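Local coordinates for protein autotransporter adhesin/invasin TibA (Escherichia coli, PDB 4Q1Q) that mediates adhesion to and invasion of human intestinal epithelial cells and bacterial aggregation, here as a heptosylated beta-helical fragment of its surface-exposed part, at residues Lys24-Ser29 with Gly43-Ser48; Val63-Ser68 with His82-Ser87; Thr245-Gly250 with Ser262-Asn267; Gly251-Glu256 with Gly270-Asn275. All blocks are in the same frame, centred on the assembly; numbering follows the deposited sequence.

Contact 1 (Lys24-Ser29 with Gly43-Ser48); sequences KSMHLS and GKQYVS. With 289 (D-glycero-alpha-D-manno-heptopyranose), chain D; 289 (D-glycero-alpha-D-manno-heptopyranose), chain C; 289 (D-glycero-alpha-D-manno-heptopyranose), chain G.
Two neighbouring rungs of a parallel beta-helix meet where strand 44-47 runs beside strand 25-28 in the same direction, and their outer face carries a heptose site. Backbone N-H groups of the two strands donate in turn across the gap, among them Tyr-46 N to Met-26 O (2.8 Å). On the outer face the rings of His-27 and Tyr-46 form an offset stack, centroids 4.5 Å apart and planes at 18°. Both CG atoms lie anti to their carbonyl carbons (chi1 -72° and -60°), which sends the two side chains out side by side; CD1 of Tyr-46 rests over the imidazole face, displaced toward its rim. Both ring nitrogens are engaged: His-27 NE2 lies 2.7 Å from Ser-25 OG in a hydrogen bond, while His-27 ND1 bonds in the ring plane to O2 of the chain D heptose (2.7 Å). That sugar is linked to Ser-48 OG. Histidine suits its place by offering a flat face to tyrosine and polar edge atoms to serine and sugar. Inside the helix, the selenium of Met-26 lies 3.6 Å from Gln-45 NE2, and Leu-28 CD2 approaches Val-47 CG1 at 4.2 Å. Strand 63-66 continues the stack beyond strand 44-47: Gln-45 OE1 accepts a hydrogen bond from Gln-64, Tyr-46 stacks also on His-65, and Ala-34 of strand 33-35 packs against Met-26, Leu-28 and Gln-45 from within.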
# COMPACT_ATOMS: atom_id res chain seq x y z
N LYS A 24 -1.34 -19.53 27.51
CA LYS A 24 -2.08 -19.24 26.29
C LYS A 24 -2.10 -17.74 26.00
O LYS A 24 -1.74 -17.30 24.91
CB LYS A 24 -3.51 -19.78 26.45
CG LYS A 24 -4.05 -20.46 25.21
CD LYS A 24 -3.25 -21.69 24.82
CE LYS A 24 -3.79 -22.34 23.56
NZ LYS A 24 -4.53 -23.62 23.77
N SER A 25 -2.52 -16.98 27.00
CA SER A 25 -2.58 -15.53 26.92
C SER A 25 -1.27 -14.91 27.39
O SER A 25 -0.64 -15.42 28.31
CB SER A 25 -3.74 -15.07 27.80
OG SER A 25 -4.43 -13.96 27.23
N MSE A 26 -0.82 -13.84 26.73
CA MSE A 26 0.23 -12.96 27.26
C MSE A 26 -0.35 -11.59 27.21
O MSE A 26 -0.89 -11.14 26.20
CB MSE A 26 1.56 -12.92 26.50
CG MSE A 26 2.68 -12.19 27.24
SE MSE A 26 4.35 -11.87 26.23
CE MSE A 26 5.15 -13.67 26.32
N HIS A 27 -0.25 -10.88 28.32
CA HIS A 27 -0.78 -9.53 28.40
C HIS A 27 0.37 -8.61 28.79
O HIS A 27 1.29 -9.04 29.49
CB HIS A 27 -1.92 -9.46 29.40
CG HIS A 27 -3.17 -10.12 28.92
ND1 HIS A 27 -4.36 -9.44 28.75
CD2 HIS A 27 -3.42 -11.41 28.56
CE1 HIS A 27 -5.28 -10.27 28.29
NE2 HIS A 27 -4.74 -11.47 28.18
N LEU A 28 0.35 -7.39 28.27
CA LEU A 28 1.37 -6.40 28.59
C LEU A 28 0.63 -5.14 29.00
O LEU A 28 -0.35 -4.77 28.37
CB LEU A 28 2.27 -6.11 27.40
CG LEU A 28 3.14 -7.25 26.90
CD1 LEU A 28 2.37 -8.39 26.25
CD2 LEU A 28 4.09 -6.67 25.87
N SER A 29 1.09 -4.53 30.09
CA SER A 29 0.58 -3.23 30.53
C SER A 29 1.76 -2.27 30.65
O SER A 29 2.85 -2.56 30.15
CB SER A 29 -0.19 -3.38 31.84
OG SER A 29 -1.10 -4.47 31.77
N GLY A 43 -2.43 -19.17 20.48
CA GLY A 43 -1.75 -18.10 21.21
C GLY A 43 -2.22 -16.68 20.94
O GLY A 43 -2.28 -16.26 19.78
N LYS A 44 -2.52 -15.95 22.01
CA LYS A 44 -2.87 -14.54 21.96
C LYS A 44 -1.91 -13.66 22.77
O LYS A 44 -1.78 -13.82 23.98
CB LYS A 44 -4.30 -14.36 22.50
CG LYS A 44 -5.34 -15.28 21.89
CD LYS A 44 -6.64 -14.56 21.58
CE LYS A 44 -7.39 -15.21 20.42
NZ LYS A 44 -8.05 -14.21 19.52
N GLN A 45 -1.22 -12.73 22.11
CA GLN A 45 -0.50 -11.65 22.79
C GLN A 45 -1.26 -10.33 22.73
O GLN A 45 -1.59 -9.83 21.65
CB GLN A 45 0.89 -11.43 22.17
CG GLN A 45 1.78 -10.52 23.01
CD GLN A 45 3.07 -10.13 22.31
OE1 GLN A 45 3.05 -9.39 21.33
NE2 GLN A 45 4.21 -10.59 22.83
N TYR A 46 -1.53 -9.74 23.89
CA TYR A 46 -2.22 -8.47 23.95
C TYR A 46 -1.25 -7.42 24.45
O TYR A 46 -0.79 -7.50 25.59
CB TYR A 46 -3.42 -8.50 24.89
CG TYR A 46 -4.50 -9.50 24.55
CD1 TYR A 46 -4.28 -10.85 24.76
CD2 TYR A 46 -5.74 -9.10 24.06
CE1 TYR A 46 -5.25 -11.79 24.47
CE2 TYR A 46 -6.73 -10.03 23.78
CZ TYR A 46 -6.47 -11.37 23.98
OH TYR A 46 -7.38 -12.37 23.72
N VAL A 47 -0.94 -6.44 23.60
CA VAL A 47 -0.02 -5.37 23.95
C VAL A 47 -0.82 -4.11 24.27
O VAL A 47 -1.27 -3.43 23.35
CB VAL A 47 0.98 -5.05 22.83
CG1 VAL A 47 2.04 -4.08 23.34
CG2 VAL A 47 1.65 -6.30 22.28
N SER A 48 -0.98 -3.79 25.55
CA SER A 48 -1.82 -2.66 25.96
C SER A 48 -1.06 -1.35 26.19
O SER A 48 0.15 -1.25 25.95
CB SER A 48 -2.63 -2.98 27.22
OG SER A 48 -3.10 -4.33 27.29
O7 289 D . -8.05 -1.01 29.10
C7 289 D . -6.75 -1.18 28.52
C6 289 D . -5.93 -2.28 29.18
O6 289 D . -6.54 -2.78 30.37
C5 289 D . -5.69 -3.45 28.23
O5 289 D . -4.55 -4.12 28.75
C1 289 D . -4.04 -5.07 27.81
C2 289 D . -5.04 -6.23 27.70
O2 289 D . -5.22 -6.91 28.95
C3 289 D . -6.34 -5.62 27.17
O3 289 D . -7.39 -6.59 27.08
C4 289 D . -6.80 -4.48 28.06
O4 289 D . -7.96 -3.94 27.43
O7 289 C . -0.21 -3.39 35.71
C7 289 C . -0.50 -4.79 35.80
C6 289 C . -1.93 -5.24 35.47
O6 289 C . -2.63 -5.32 36.72
C5 289 C . -2.65 -4.38 34.42
O5 289 C . -1.79 -4.29 33.28
C1 289 C . -1.61 -5.45 32.47
C2 289 C . -2.92 -6.04 31.97
O2 289 C . -3.21 -7.34 32.49
C3 289 C . -4.08 -5.14 32.39
O3 289 C . -5.30 -5.80 32.06
C4 289 C . -4.02 -4.81 33.88
O4 289 C . -4.96 -3.73 33.98
O7 289 G . -8.61 0.08 25.81
C7 289 G . -7.94 -0.64 24.76
C6 289 G . -8.64 -1.98 24.60
O6 289 G . -10.00 -1.75 24.20
C5 289 G . -7.96 -2.88 23.57
O5 289 G . -6.84 -3.47 24.22
C1 289 G . -6.15 -4.35 23.34
C2 289 G . -7.02 -5.56 23.03
O2 289 G . -7.53 -6.21 24.20
C3 289 G . -8.16 -5.00 22.19
O3 289 G . -9.00 -6.08 21.76
C4 289 G . -8.88 -3.96 23.03
O4 289 G . -9.86 -3.33 22.21

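Contact 2 (Val63-Ser68 with His82-Ser87); sequences VQHVSS and HQHVSS. With 289 (D-glycero-alpha-D-manno-heptopyranose), chain I; 289 (D-glycero-alpha-D-manno-heptopyranose), chain H; 289 (D-glycero-alpha-D-manno-heptopyranose), chain J; 289 (D-glycero-alpha-D-manno-heptopyranose), chain G.
Gln-83 NE2 gives a 2.7 Å hydrogen bond to Gln-64 OE1 inside the beta-helix, joining equivalent glutamines of successive rungs. Both chains are extended, with CG opposite the backbone N (chi1 -179° in each), and reach inward side by side with their amide planes only 12° apart. Gln-64 OE1 is also hydrogen-bonded to Ser-75 OG, and the row runs on in both directions, from Gln-64 NE2 to Gln-45 and from Gln-83 OE1 to Gln-102. Glutamine suits this interior because its amide can donate to one rung and accept from the next. The outer face has its own polar centre in the chain I heptose, covalently linked to Ser-86 OG. His-65 ND1 is hydrogen-bonded to O2 of that sugar at 2.7 Å and His-84 ND1 to its O3 at 2.9 Å, each hydroxyl lying at the edge of its imidazole, near the ring plane. The two imidazoles are set as an offset edge-to-face pair, with the edge of His-84 toward the face of His-65, centroids 5.3 Å apart and planes at 72°. Parallel-strand backbone bonds, such as Val-66 N to His-84 O (2.8 Å), hold the register. Farther out, Val-63 CG2 lies over a face of His-84, and on the inner side Val-66 CG2 comes to 4.4 Å from Val-85 CG2. Ser-67, Ser-68 and Ser-87 carry heptoses as well. The chemistry is thus divided by face: buried amides are satisfied by one another and by hydroxyls of Ser-75 and Thr-94, while outside, one sugar bridges histidines of two rungs and should steady their rings.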
# COMPACT_ATOMS: atom_id res chain seq x y z
N VAL A 63 -2.20 -14.92 17.07
CA VAL A 63 -2.52 -13.49 16.96
C VAL A 63 -1.81 -12.56 17.96
O VAL A 63 -1.82 -12.84 19.17
CB VAL A 63 -4.04 -13.28 17.12
CG1 VAL A 63 -4.50 -13.64 18.52
CG2 VAL A 63 -4.43 -11.85 16.80
N GLN A 64 -1.20 -11.48 17.47
CA GLN A 64 -0.71 -10.33 18.26
C GLN A 64 -1.65 -9.14 18.17
O GLN A 64 -1.82 -8.57 17.09
CB GLN A 64 0.68 -9.86 17.79
CG GLN A 64 1.30 -8.70 18.56
CD GLN A 64 2.65 -8.25 18.02
OE1 GLN A 64 2.77 -7.88 16.84
NE2 GLN A 64 3.68 -8.27 18.85
N HIS A 65 -2.27 -8.76 19.28
CA HIS A 65 -3.14 -7.60 19.36
C HIS A 65 -2.37 -6.40 19.89
O HIS A 65 -1.83 -6.45 21.00
CB HIS A 65 -4.31 -7.85 20.32
CG HIS A 65 -5.21 -8.97 19.89
ND1 HIS A 65 -6.47 -8.74 19.39
CD2 HIS A 65 -5.03 -10.31 19.90
CE1 HIS A 65 -7.02 -9.90 19.08
NE2 HIS A 65 -6.16 -10.86 19.36
N VAL A 66 -2.32 -5.33 19.09
CA VAL A 66 -1.72 -4.07 19.53
C VAL A 66 -2.77 -3.01 19.81
O VAL A 66 -3.31 -2.39 18.89
CB VAL A 66 -0.74 -3.48 18.50
CG1 VAL A 66 -0.02 -2.29 19.11
CG2 VAL A 66 0.22 -4.55 18.01
N SER A 67 -3.03 -2.80 21.09
CA SER A 67 -4.10 -1.91 21.51
C SER A 67 -3.55 -0.52 21.76
O SER A 67 -2.38 -0.27 21.52
CB SER A 67 -4.75 -2.42 22.79
OG SER A 67 -5.38 -3.67 22.54
N SER A 68 -4.43 0.37 22.21
CA SER A 68 -4.12 1.79 22.30
C SER A 68 -2.96 2.06 23.24
O SER A 68 -2.99 1.67 24.41
CB SER A 68 -5.34 2.55 22.80
OG SER A 68 -5.09 3.93 22.96
N HIS A 82 -1.58 -13.60 12.42
CA HIS A 82 -2.21 -12.29 12.35
C HIS A 82 -1.61 -11.27 13.32
O HIS A 82 -1.44 -11.61 14.49
CB HIS A 82 -3.71 -12.37 12.68
CG HIS A 82 -4.53 -13.03 11.62
ND1 HIS A 82 -5.02 -12.34 10.53
CD2 HIS A 82 -4.94 -14.31 11.47
CE1 HIS A 82 -5.68 -13.17 9.75
NE2 HIS A 82 -5.65 -14.37 10.29
N GLN A 83 -1.26 -10.08 12.83
CA GLN A 83 -1.07 -8.89 13.67
C GLN A 83 -2.22 -7.90 13.47
O GLN A 83 -2.45 -7.50 12.32
CB GLN A 83 0.23 -8.15 13.35
CG GLN A 83 0.47 -6.93 14.23
CD GLN A 83 1.75 -6.20 13.87
OE1 GLN A 83 1.90 -5.68 12.76
NE2 GLN A 83 2.70 -6.17 14.80
N HIS A 84 -2.97 -7.61 14.54
CA HIS A 84 -4.04 -6.63 14.53
C HIS A 84 -3.53 -5.39 15.23
O HIS A 84 -3.32 -5.40 16.44
CB HIS A 84 -5.29 -7.09 15.30
CG HIS A 84 -6.04 -8.22 14.67
ND1 HIS A 84 -7.19 -8.73 15.23
CD2 HIS A 84 -5.80 -8.94 13.55
CE1 HIS A 84 -7.61 -9.75 14.49
NE2 HIS A 84 -6.79 -9.88 13.46
N VAL A 85 -3.35 -4.30 14.47
CA VAL A 85 -3.00 -3.02 15.07
C VAL A 85 -4.23 -2.17 15.21
O VAL A 85 -4.72 -1.55 14.26
CB VAL A 85 -2.01 -2.21 14.22
CG1 VAL A 85 -1.60 -0.92 14.92
CG2 VAL A 85 -0.78 -3.06 13.95
N SER A 86 -4.72 -2.16 16.44
CA SER A 86 -5.95 -1.44 16.73
C SER A 86 -5.67 0.00 17.11
O SER A 86 -4.54 0.45 17.20
CB SER A 86 -6.73 -2.13 17.86
OG SER A 86 -6.98 -3.48 17.54
N SER A 87 -6.78 0.70 17.33
CA SER A 87 -6.82 2.13 17.51
C SER A 87 -5.81 2.58 18.56
O SER A 87 -5.85 2.10 19.68
CB SER A 87 -8.26 2.49 17.89
OG SER A 87 -8.51 3.88 17.93
O7 289 I . -12.20 -1.24 18.65
C7 289 I . -11.29 -2.03 17.86
C6 289 I . -10.63 -3.05 18.79
O6 289 I . -11.67 -3.83 19.40
C5 289 I . -9.57 -3.82 18.01
O5 289 I . -8.47 -3.72 18.91
C1 289 I . -7.30 -4.38 18.42
C2 289 I . -7.52 -5.89 18.31
O2 289 I . -7.84 -6.45 19.59
C3 289 I . -8.61 -6.08 17.27
O3 289 I . -8.90 -7.48 17.22
C4 289 I . -9.86 -5.27 17.61
O4 289 I . -10.65 -5.31 16.41
O7 289 H . -2.00 8.31 22.59
C7 289 H . -3.11 7.65 21.98
C6 289 H . -3.68 6.56 22.89
O6 289 H . -3.15 6.72 24.21
C5 289 H . -5.20 6.62 22.89
O5 289 H . -5.78 5.32 22.93
C1 289 H . -5.43 4.55 24.08
C2 289 H . -6.09 5.22 25.29
O2 289 H . -5.77 4.56 26.52
C3 289 H . -5.65 6.68 25.41
O3 289 H . -4.33 6.79 25.96
C4 289 H . -5.71 7.43 24.08
O4 289 H . -7.07 7.79 23.79
O7 289 J . -9.26 3.28 22.45
C7 289 J . -9.88 4.55 22.70
C6 289 J . -10.20 5.16 21.35
O6 289 J . -10.95 6.37 21.56
C5 289 J . -8.92 5.44 20.57
O5 289 J . -8.74 4.41 19.59
C1 289 J . -9.60 4.39 18.45
C2 289 J . -9.67 5.74 17.73
O2 289 J . -11.00 6.28 17.81
C3 289 J . -8.65 6.68 18.36
O3 289 J . -8.76 7.94 17.70
C4 289 J . -8.85 6.79 19.86
O4 289 J . -7.74 7.51 20.41
O7 289 G . -8.61 0.08 25.81
C7 289 G . -7.94 -0.64 24.76
C6 289 G . -8.64 -1.98 24.60
O6 289 G . -10.00 -1.75 24.20
C5 289 G . -7.96 -2.88 23.57
O5 289 G . -6.84 -3.47 24.22
C1 289 G . -6.15 -4.35 23.34
C2 289 G . -7.02 -5.56 23.03
O2 289 G . -7.53 -6.21 24.20
C3 289 G . -8.16 -5.00 22.19
O3 289 G . -9.00 -6.08 21.76
C4 289 G . -8.88 -3.96 23.03
O4 289 G . -9.86 -3.33 22.21

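Contact 3 (Thr245-Gly250 with Ser262-Asn267); sequences TTITSG and SKVIQN. With 289 (D-glycero-alpha-D-manno-heptopyranose), chain B.
Strands 245-247 and 264-266 run parallel, their axes at an angle of 10°, and are held by Ile-265 N to Thr-245 O (2.7 Å), Ile-247 N to Ile-265 O (2.8 Å) and Asn-267 N to Ile-247 O (2.9 Å). On the inner face Ile-247 crosses Val-264 at a slant, its CD1 directed at Val-264 CG1; the two atoms are modelled unusually close, so their exact spacing is doubtful. Ile-247 has CG1 opposite its carbonyl carbon (chi1 -47°), the branch that carries CD1 to the neighbouring rung. Branched aliphatic residues suit the site, filling the interior without needing polar partners. The outer face is mixed: Thr-246 OG1, opposite its backbone N (chi1 -162°), lies 3.4 Å from Ile-265 CB and makes a weak hydrogen bond to Ile-265 O. Asn-267 lies alongside Thr-248, with ND2 3.5 Å from Thr-248 CA. Just past the strand, Ser-249 OG is covalently linked to C1 of the chain B heptose (1.3 Å), the serine hydroxyl supplying the oxygen of the O-linked sugar. Strand 226-228 flanks strand 245-247 on its other edge, where Thr-248 OG1 bonds to Val-228 O; Thr-245 OG1 bonds to Gln-234, and Ile-247 and Gln-266 both pack on Val-272 of strand 271-273.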
# COMPACT_ATOMS: atom_id res chain seq x y z
N THR A 245 -2.55 17.36 -18.26
CA THR A 245 -1.39 16.53 -18.51
C THR A 245 -0.37 17.42 -19.22
O THR A 245 -0.67 18.11 -20.20
CB THR A 245 -1.74 15.33 -19.41
OG1 THR A 245 -2.73 14.54 -18.75
CG2 THR A 245 -0.54 14.47 -19.67
N THR A 246 0.87 17.33 -18.77
CA THR A 246 1.95 17.94 -19.53
C THR A 246 2.81 16.81 -20.09
O THR A 246 3.17 15.85 -19.40
CB THR A 246 2.73 18.97 -18.66
OG1 THR A 246 3.48 19.83 -19.52
CG2 THR A 246 3.69 18.27 -17.73
N ILE A 247 3.10 16.92 -21.39
CA ILE A 247 3.91 15.92 -22.07
C ILE A 247 5.20 16.61 -22.47
O ILE A 247 5.22 17.48 -23.35
CB ILE A 247 3.25 15.32 -23.34
CG1 ILE A 247 1.81 14.91 -23.05
CG2 ILE A 247 4.04 14.12 -23.84
CD1 ILE A 247 0.78 15.94 -23.47
N THR A 248 6.26 16.15 -21.82
CA THR A 248 7.59 16.68 -22.01
C THR A 248 8.19 15.98 -23.22
O THR A 248 7.83 14.86 -23.58
CB THR A 248 8.50 16.44 -20.79
OG1 THR A 248 8.83 15.04 -20.69
CG2 THR A 248 7.82 16.93 -19.50
N SER A 249 9.11 16.71 -23.83
CA SER A 249 9.90 16.19 -24.92
C SER A 249 10.27 14.74 -24.66
O SER A 249 10.90 14.44 -23.65
CB SER A 249 11.17 17.02 -25.06
OG SER A 249 11.66 16.90 -26.39
N GLY A 250 9.85 13.84 -25.54
CA GLY A 250 10.19 12.43 -25.40
C GLY A 250 9.15 11.63 -24.63
O GLY A 250 9.27 10.41 -24.48
N SER A 262 -8.07 16.62 -21.61
CA SER A 262 -8.28 18.05 -21.74
C SER A 262 -7.18 18.76 -20.95
O SER A 262 -6.42 18.14 -20.21
CB SER A 262 -9.68 18.42 -21.28
OG SER A 262 -9.88 18.04 -19.93
N LYS A 263 -7.06 20.05 -21.21
CA LYS A 263 -6.00 20.86 -20.65
C LYS A 263 -4.67 20.17 -20.82
O LYS A 263 -3.89 20.03 -19.89
CB LYS A 263 -6.26 21.17 -19.17
CG LYS A 263 -7.55 21.95 -18.98
CD LYS A 263 -7.50 22.76 -17.69
CE LYS A 263 -8.74 23.63 -17.54
NZ LYS A 263 -9.96 22.78 -17.43
N VAL A 264 -4.38 19.81 -22.07
CA VAL A 264 -3.12 19.17 -22.40
C VAL A 264 -2.05 20.20 -22.71
O VAL A 264 -2.26 21.08 -23.52
CB VAL A 264 -3.25 18.20 -23.59
CG1 VAL A 264 -1.87 17.70 -23.98
CG2 VAL A 264 -4.14 17.03 -23.22
N ILE A 265 -0.88 20.01 -22.11
CA ILE A 265 0.26 20.88 -22.36
C ILE A 265 1.25 20.00 -23.11
O ILE A 265 1.90 19.12 -22.54
CB ILE A 265 0.91 21.47 -21.09
CG1 ILE A 265 -0.12 22.24 -20.26
CG2 ILE A 265 2.06 22.40 -21.45
CD1 ILE A 265 0.28 22.46 -18.81
N GLN A 266 1.37 20.28 -24.40
CA GLN A 266 2.24 19.49 -25.24
C GLN A 266 3.51 20.25 -25.53
O GLN A 266 3.49 21.12 -26.40
CB GLN A 266 1.53 19.19 -26.57
CG GLN A 266 2.43 18.36 -27.47
CD GLN A 266 1.66 17.69 -28.59
OE1 GLN A 266 0.64 18.20 -29.05
NE2 GLN A 266 2.20 16.57 -29.06
N ASN A 267 4.59 19.94 -24.83
CA ASN A 267 5.89 20.50 -25.17
C ASN A 267 6.41 19.97 -26.51
O ASN A 267 6.00 18.92 -27.01
CB ASN A 267 6.96 20.15 -24.13
CG ASN A 267 6.69 20.73 -22.76
OD1 ASN A 267 5.85 21.60 -22.54
ND2 ASN A 267 7.39 20.16 -21.79
O7 289 B . 15.45 14.43 -22.68
C7 289 B . 14.60 15.14 -23.59
C6 289 B . 15.15 15.05 -25.01
O6 289 B . 15.90 13.85 -25.18
C5 289 B . 14.03 15.13 -26.05
O5 289 B . 13.72 16.52 -26.20
C1 289 B . 12.68 16.73 -27.16
C2 289 B . 13.13 16.27 -28.55
O2 289 B . 14.31 16.97 -28.95
C3 289 B . 13.35 14.77 -28.45
O3 289 B . 13.73 14.25 -29.73
C4 289 B . 14.41 14.50 -27.38
O4 289 B . 14.53 13.08 -27.25

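Contact 4 (Gly251-Glu256 with Gly270-Asn275); sequences GMLQVE and GAVITN
This is parallel strand pairing at the C-terminal end of the modelled beta-helix, where strand 271-273 lies beside strand 252-255 as the outermost strand of its face within the chain. The axes diverge by only 3°. Four backbone hydrogen bonds join them: Ala-271 N to Gly-251 O, Leu-253 N to Ala-271 O, Ile-273 N to Leu-253 O and Val-255 N to Ile-273 O (2.8 Å). Beyond the last of these a water continues the pairing, accepting from Asn-275 N at 2.7 Å and donating to Val-255 O at 2.9 Å. On the face of Met-252 and Gln-254, the selenomethionine chain bends at chi3 (-84°) and brings its SE to 3.5 Å from Ile-273 CD1. CG of Met-252 rests 3.8 Å from the methyl of Ala-271 (CB), a small group on which the long chain can lie. Ile-273 is thus flanked by two longer chains: Gln-254 runs alongside with CG 3.9 Å from Ile-273 CB, giving its aliphatic part to the packing. A flexible methionine-type chain (selenomethionine here) and a methylene-rich amide both suit a face that is only partly buried. Across the contact the inner-face packing is apolar, Leu-253 CD2 and Val-272 CG1 standing side by side 4.2 Å apart. Strand 233-236 adjoins strand 252-255 on its other edge, and His-235 there bonds to Glu-256 OE1. Within the helix, Leu-253 also packs on Ile-247, Ala-261 and Val-264, so the inner face meets strands 241-247 and 260-266 of the other walls.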
# COMPACT_ATOMS: atom_id res chain seq x y z
N GLY A 251 8.11 12.30 -24.12
CA GLY A 251 7.04 11.59 -23.42
C GLY A 251 5.85 11.36 -24.33
O GLY A 251 5.84 11.89 -25.43
N MSE A 252 4.86 10.61 -23.86
CA MSE A 252 3.67 10.33 -24.67
C MSE A 252 2.35 10.22 -23.98
O MSE A 252 2.20 9.56 -22.95
CB MSE A 252 3.86 8.97 -25.32
CG MSE A 252 2.88 8.86 -26.49
SE MSE A 252 3.20 7.10 -27.31
CE MSE A 252 4.70 7.60 -28.49
N LEU A 253 1.37 10.90 -24.58
CA LEU A 253 -0.03 10.68 -24.23
C LEU A 253 -0.65 9.93 -25.41
O LEU A 253 -0.62 10.37 -26.56
CB LEU A 253 -0.74 12.01 -23.96
CG LEU A 253 -2.27 12.04 -24.03
CD1 LEU A 253 -2.76 11.31 -22.79
CD2 LEU A 253 -2.76 13.47 -24.12
N GLN A 254 -1.20 8.76 -25.12
CA GLN A 254 -1.95 8.02 -26.13
C GLN A 254 -3.40 7.84 -25.75
O GLN A 254 -3.74 7.29 -24.70
CB GLN A 254 -1.28 6.67 -26.30
CG GLN A 254 -1.78 5.91 -27.51
CD GLN A 254 -0.95 4.67 -27.72
OE1 GLN A 254 0.03 4.40 -27.01
NE2 GLN A 254 -1.36 3.87 -28.69
N VAL A 255 -4.28 8.33 -26.61
CA VAL A 255 -5.71 8.29 -26.33
C VAL A 255 -6.39 7.35 -27.32
O VAL A 255 -6.33 7.55 -28.52
CB VAL A 255 -6.30 9.70 -26.39
CG1 VAL A 255 -7.77 9.73 -26.00
CG2 VAL A 255 -5.50 10.63 -25.49
N GLU A 256 -7.02 6.30 -26.81
CA GLU A 256 -7.74 5.39 -27.69
C GLU A 256 -9.10 5.97 -28.01
O GLU A 256 -9.57 6.89 -27.33
CB GLU A 256 -7.98 4.03 -27.04
CG GLU A 256 -6.74 3.39 -26.44
CD GLU A 256 -5.90 2.70 -27.50
OE1 GLU A 256 -4.89 2.07 -27.12
OE2 GLU A 256 -6.27 2.79 -28.69
N GLY A 270 7.06 16.28 -27.34
CA GLY A 270 6.09 15.43 -26.66
C GLY A 270 5.07 14.84 -27.61
O GLY A 270 4.34 15.56 -28.30
N ALA A 271 4.97 13.51 -27.62
CA ALA A 271 4.05 12.81 -28.52
C ALA A 271 2.62 12.75 -27.99
O ALA A 271 2.40 12.42 -26.81
CB ALA A 271 4.56 11.41 -28.75
N VAL A 272 1.68 13.12 -28.84
CA VAL A 272 0.27 12.88 -28.58
C VAL A 272 -0.32 12.10 -29.75
O VAL A 272 -0.16 12.47 -30.92
CB VAL A 272 -0.55 14.17 -28.37
CG1 VAL A 272 -2.03 13.86 -28.21
CG2 VAL A 272 -0.04 14.91 -27.14
N ILE A 273 -1.01 11.02 -29.40
CA ILE A 273 -1.65 10.11 -30.34
C ILE A 273 -3.14 10.04 -30.09
O ILE A 273 -3.56 9.77 -28.96
CB ILE A 273 -1.10 8.69 -30.16
CG1 ILE A 273 0.41 8.72 -30.34
CG2 ILE A 273 -1.72 7.75 -31.20
CD1 ILE A 273 1.09 7.38 -30.10
N THR A 274 -3.94 10.31 -31.11
CA THR A 274 -5.39 10.26 -30.93
C THR A 274 -5.96 9.33 -31.98
O THR A 274 -5.32 9.12 -33.01
CB THR A 274 -6.06 11.64 -31.11
OG1 THR A 274 -5.68 12.16 -32.38
CG2 THR A 274 -5.63 12.60 -30.00
N ASN A 275 -7.14 8.80 -31.71
CA ASN A 275 -7.84 7.89 -32.61
C ASN A 275 -9.28 8.27 -32.98
O ASN A 275 -10.03 7.47 -33.53
CB ASN A 275 -7.79 6.47 -32.04
CG ASN A 275 -6.36 6.02 -31.85
OD1 ASN A 275 -5.74 6.24 -30.81
ND2 ASN A 275 -5.78 5.52 -32.92
O HOH W 1 -8.67 9.05 -29.48

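Overall arrangement
The four contacts lie toward the two ends of one beta-helix, with contacts 1 and 2 on one side of the chain's centre and contacts 3 and 4 on the other; the centres of contacts 1 and 4 are about 57 Å apart. Contacts 1 and 2, with centres about 10 Å apart, are pairings on the same helix face, joined through neighbouring strands 44-47 and 63-66, and both touch the chain G heptose. Contacts 3 and 4, about 9 Å apart between centres, alternate along the chain and pack through the interior, Ile-247 CG2 lying 3.7 Å from Gly-270 CA. Contact 4 belongs to the same face as contacts 1 and 2, at its far end.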